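Local coordinates for haemagglutinin I (PDB 3A5P), which probably binds carbohydrates as a slime-mould lectin with a compact version of the legume lectin fold and, as its name implies, probably agglutinates red blood cells, at residues A[64-69]-A[94-99]; A[74-79]-A[86-91]. One frame throughout, in Å; residues are numbered along the deposited sequence. Where two conformers were deposited one is given.

Contact 1 (A[64-69]-A[94-99])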
# COMPACT_ATOMS: atom_id res chain seq x y z
N ARG A 64 -6.19 2.08 -11.73
CA ARG A 64 -6.86 0.82 -11.95
C ARG A 64 -6.12 0.05 -13.04
O ARG A 64 -5.96 0.55 -14.17
CB ARG A 64 -8.32 1.02 -12.28
CG ARG A 64 -9.10 -0.25 -12.14
CD ARG A 64 -10.43 -0.09 -12.75
NE ARG A 64 -11.41 0.37 -11.79
CZ ARG A 64 -12.51 -0.30 -11.48
NH1 ARG A 64 -12.75 -1.47 -12.04
NH2 ARG A 64 -13.36 0.20 -10.61
N ALA A 65 -5.62 -1.13 -12.68
CA ALA A 65 -4.85 -1.97 -13.60
C ALA A 65 -5.79 -2.86 -14.43
O ALA A 65 -5.76 -2.82 -15.68
CB ALA A 65 -3.85 -2.81 -12.82
N PHE A 66 -6.62 -3.64 -13.75
CA PHE A 66 -7.59 -4.55 -14.39
C PHE A 66 -8.48 -5.18 -13.34
O PHE A 66 -8.26 -4.98 -12.14
CB PHE A 66 -6.91 -5.67 -15.22
CG PHE A 66 -5.64 -6.23 -14.60
CD1 PHE A 66 -5.70 -7.11 -13.50
CD2 PHE A 66 -4.38 -5.87 -15.10
CE1 PHE A 66 -4.52 -7.62 -12.92
CE2 PHE A 66 -3.20 -6.37 -14.52
CZ PHE A 66 -3.28 -7.25 -13.44
N GLN A 67 -9.46 -5.97 -13.78
CA GLN A 67 -10.31 -6.68 -12.86
C GLN A 67 -10.23 -8.16 -13.17
O GLN A 67 -10.16 -8.56 -14.35
CB GLN A 67 -11.75 -6.19 -13.01
CG GLN A 67 -12.70 -6.71 -11.94
CD GLN A 67 -14.09 -6.08 -12.09
OE1 GLN A 67 -14.97 -6.66 -12.74
NE2 GLN A 67 -14.27 -4.89 -11.52
N LEU A 68 -10.25 -8.96 -12.11
CA LEU A 68 -10.20 -10.42 -12.16
C LEU A 68 -11.58 -10.97 -11.79
O LEU A 68 -12.30 -10.37 -10.99
CB LEU A 68 -9.22 -10.94 -11.13
CG LEU A 68 -7.86 -10.22 -10.95
CD1 LEU A 68 -7.23 -10.60 -9.62
CD2 LEU A 68 -6.96 -10.60 -12.10
N GLY A 69 -11.91 -12.13 -12.34
CA GLY A 69 -13.16 -12.82 -12.01
C GLY A 69 -12.90 -14.16 -11.36
O GLY A 69 -11.82 -14.78 -11.55
N ASP A 94 -8.02 -15.09 -18.55
CA ASP A 94 -6.56 -15.12 -18.71
C ASP A 94 -5.85 -14.41 -17.56
O ASP A 94 -6.39 -13.50 -16.95
CB ASP A 94 -6.16 -14.53 -20.04
CG ASP A 94 -6.68 -15.36 -21.21
OD1 ASP A 94 -6.51 -16.60 -21.17
OD2 ASP A 94 -7.27 -14.76 -22.13
N ALA A 95 -4.63 -14.86 -17.27
CA ALA A 95 -3.74 -14.14 -16.36
C ALA A 95 -3.47 -12.77 -16.95
O ALA A 95 -3.51 -12.59 -18.18
CB ALA A 95 -2.42 -14.92 -16.13
N GLN A 96 -3.23 -11.78 -16.09
CA GLN A 96 -2.99 -10.42 -16.54
C GLN A 96 -1.68 -9.91 -15.96
O GLN A 96 -1.35 -10.22 -14.81
CB GLN A 96 -4.17 -9.54 -16.16
CG GLN A 96 -5.45 -10.03 -16.85
CD GLN A 96 -6.60 -9.11 -16.67
OE1 GLN A 96 -6.67 -8.05 -17.30
NE2 GLN A 96 -7.52 -9.48 -15.78
N HIS A 97 -0.95 -9.15 -16.76
CA HIS A 97 0.36 -8.68 -16.38
C HIS A 97 0.33 -7.20 -15.99
O HIS A 97 -0.42 -6.41 -16.57
CB HIS A 97 1.32 -8.88 -17.57
CG HIS A 97 2.69 -8.33 -17.36
ND1 HIS A 97 3.05 -7.06 -17.76
CD2 HIS A 97 3.80 -8.88 -16.82
CE1 HIS A 97 4.32 -6.84 -17.46
NE2 HIS A 97 4.80 -7.93 -16.88
N LEU A 98 1.15 -6.83 -15.00
CA LEU A 98 1.50 -5.43 -14.76
C LEU A 98 2.99 -5.35 -14.39
O LEU A 98 3.65 -6.36 -14.13
CB LEU A 98 0.62 -4.80 -13.65
CG LEU A 98 0.65 -5.42 -12.23
CD1 LEU A 98 1.86 -4.95 -11.40
CD2 LEU A 98 -0.67 -5.17 -11.42
N THR A 99 3.48 -4.12 -14.37
CA THR A 99 4.83 -3.87 -13.88
C THR A 99 4.78 -2.89 -12.74
O THR A 99 4.06 -1.87 -12.78
CB THR A 99 5.77 -3.33 -14.96
OG1 THR A 99 5.16 -2.23 -15.64
CG2 THR A 99 6.10 -4.43 -15.94

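Contact 2 (A[74-79]-A[86-91])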
# COMPACT_ATOMS: atom_id res chain seq x y z
N GLY A 74 -12.47 -17.51 -4.23
CA GLY A 74 -11.43 -16.98 -5.12
C GLY A 74 -10.02 -16.99 -4.54
O GLY A 74 -9.83 -16.81 -3.33
N VAL A 75 -9.03 -17.25 -5.40
CA VAL A 75 -7.62 -17.16 -5.02
C VAL A 75 -6.93 -16.38 -6.13
O VAL A 75 -6.79 -16.88 -7.25
CB VAL A 75 -6.96 -18.56 -4.85
CG1 VAL A 75 -5.49 -18.42 -4.44
CG2 VAL A 75 -7.71 -19.39 -3.82
N ALA A 76 -6.55 -15.14 -5.85
CA ALA A 76 -5.77 -14.37 -6.80
C ALA A 76 -4.29 -14.62 -6.51
O ALA A 76 -3.81 -14.33 -5.41
CB ALA A 76 -6.10 -12.89 -6.71
N THR A 77 -3.60 -15.21 -7.47
CA THR A 77 -2.18 -15.52 -7.28
C THR A 77 -1.35 -14.52 -8.06
O THR A 77 -1.52 -14.39 -9.28
CB THR A 77 -1.86 -16.97 -7.73
OG1 THR A 77 -2.65 -17.88 -6.96
CG2 THR A 77 -0.35 -17.26 -7.51
N ALA A 78 -0.45 -13.81 -7.36
CA ALA A 78 0.47 -12.87 -8.01
C ALA A 78 1.85 -13.48 -8.04
O ALA A 78 2.43 -13.76 -6.97
CB ALA A 78 0.48 -11.53 -7.27
N THR A 79 2.37 -13.69 -9.25
CA THR A 79 3.70 -14.29 -9.43
C THR A 79 4.69 -13.21 -9.87
O THR A 79 4.49 -12.54 -10.90
CB THR A 79 3.70 -15.48 -10.45
OG1 THR A 79 2.75 -16.47 -10.02
CG2 THR A 79 5.11 -16.14 -10.55
N VAL A 86 4.85 -8.74 -12.80
CA VAL A 86 3.86 -9.42 -11.97
C VAL A 86 2.80 -10.01 -12.88
O VAL A 86 2.23 -9.30 -13.70
CB VAL A 86 3.18 -8.45 -10.96
CG1 VAL A 86 2.46 -9.27 -9.85
CG2 VAL A 86 4.20 -7.50 -10.34
N SER A 87 2.55 -11.31 -12.73
CA SER A 87 1.45 -11.97 -13.40
C SER A 87 0.41 -12.34 -12.35
O SER A 87 0.75 -13.01 -11.38
CB SER A 87 1.95 -13.23 -14.11
OG SER A 87 0.87 -13.92 -14.73
N ILE A 88 -0.84 -11.90 -12.56
CA ILE A 88 -1.92 -12.15 -11.60
C ILE A 88 -3.04 -12.97 -12.24
O ILE A 88 -3.53 -12.63 -13.30
CB ILE A 88 -2.50 -10.84 -11.02
CG1 ILE A 88 -1.36 -9.97 -10.45
CG2 ILE A 88 -3.55 -11.14 -9.96
CD1 ILE A 88 -1.75 -8.54 -10.09
N SER A 89 -3.40 -14.07 -11.59
CA SER A 89 -4.38 -14.98 -12.14
C SER A 89 -5.29 -15.53 -11.04
O SER A 89 -4.86 -15.70 -9.90
CB SER A 89 -3.68 -16.13 -12.86
OG SER A 89 -4.67 -17.03 -13.36
N THR A 90 -6.54 -15.81 -11.40
CA THR A 90 -7.48 -16.49 -10.49
C THR A 90 -7.83 -17.90 -10.98
O THR A 90 -8.53 -18.66 -10.30
CB THR A 90 -8.82 -15.72 -10.38
OG1 THR A 90 -9.31 -15.50 -11.71
CG2 THR A 90 -8.62 -14.36 -9.70
N GLY A 91 -7.37 -18.25 -12.18
CA GLY A 91 -7.81 -19.50 -12.82
C GLY A 91 -9.08 -19.33 -13.64
O GLY A 91 -9.58 -20.30 -14.21
O HOH W 1 -9.99 -18.25 -7.97

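Contact 1 (A[64-69]-A[94-99])
Ala65 opens the approach of strand 64-69 to strand 96-99, its CB lying 4.2 Å from Leu98 CD2. The strand axes are roughly antiparallel but come no closer than 8.1 Å, too far apart for backbone pairing, so side chains make the contact. Ala65 and Phe66 both face Val58 on the adjoining strand 54-60, a classic beta bulge, and both direct their CB atoms toward 94-99. Phe66 is the centre of the contact. Its ring has Ala65 CB over one face, near the rim, and Gln96 CB over the other, 3.5 Å from the centroid of the Phe66 ring and 6° off its normal, a CH-pi contact. At the ring's edge, Phe66 CE2 is 3.5 Å from His97 O. Separately, Phe66 CZ touches Leu98 CD2 at 3.9 Å, and Gln96 OE1 comes to 3.2 Å from Phe66 CB. The CB of Gln67 points away from 94-99, and its amide bonds to Thr49, Val50, Pro47 and Thr57, but its backbone O receives Gln96 NE2 at 3.1 Å. The donor stands 54° out of the carbonyl plane, whereas the oxygen lies almost in the amide plane of Gln96. Beyond CG the Gln96 chain is extended and slides past Phe66 in the opposite sense, its amide plane 33° from the ring. Leu68 ends the contact with CD2 3.9 Å from Gln96 NE2. The chemistry is therefore mixed: the aliphatic part and amide of Gln96 lie against Phe66, Ala65 and Leu98 add apolar touches, and one hydrogen bond fixes the amide that passes beside the ring joining the two sheets.

Contact 2 (A[74-79]-A[86-91])
Thr77 and Ser89 form a hydrogen-bonded antiparallel pair in which each backbone N-H finds the other residue's carbonyl: Thr77 N to Ser89 O at 2.8 Å, nearly straight at 175°, and Ser89 N to Thr77 O at 3.0 Å. Thr79 and Ser87 repeat the pattern, with Thr79 N to Ser87 O at 2.8 Å and Ser87 N to Thr79 O at 2.9 Å. Between them lies the non-hydrogen-bonded pair Ala78 and Ile88; Ile88 CA makes a CA-H...O contact to Thr77 O at 3.2 Å. Beyond Ser89 the direct pairing gives way to water: one molecule accepts from Val75 N and donates to Thr90 O, bridging the two segments at 2.9 and 2.8 Å respectively. Ser89 OG, anti to its own backbone nitrogen (chi1 178°), accepts from Gly91 N in an ST turn, while Thr90 OG1 bonds to Phe92 N and to Gly69. On the buried face Ala78 CB lies 4.0 Å from Ile88 CG1. The hairpin has strand 3-10 beside 74-79, bonded to Gly74, Ala76 and Ala78, and strand 96-99 beside 86-89; Ala76 and Ile88 pack against Leu68 of strand 63-70 in the facing sheet.

Overall arrangement
Along the chain the order is 64-69, 74-79, 86-91, 94-99, so the hairpin of contact 2 falls wholly between the two segments of contact 1, and the contact centres are about 9 Å apart. They differ in kind: contact 2 lies within the four-strand sheet 3-10, 74-81, 85-89, 96-99, whereas contact 1 joins it to the five-strand antiparallel sheet, through strands 96-99 and 63-70, each outermost in its sheet within the chain. They meet directly at Ile88 N, 2.9 Å from Gln96 O, and at Thr90 OG1, 2.6 Å from Gly69 O, both probable hydrogen bonds. The arrangement is consistent with a beta sandwich of the legume lectin type.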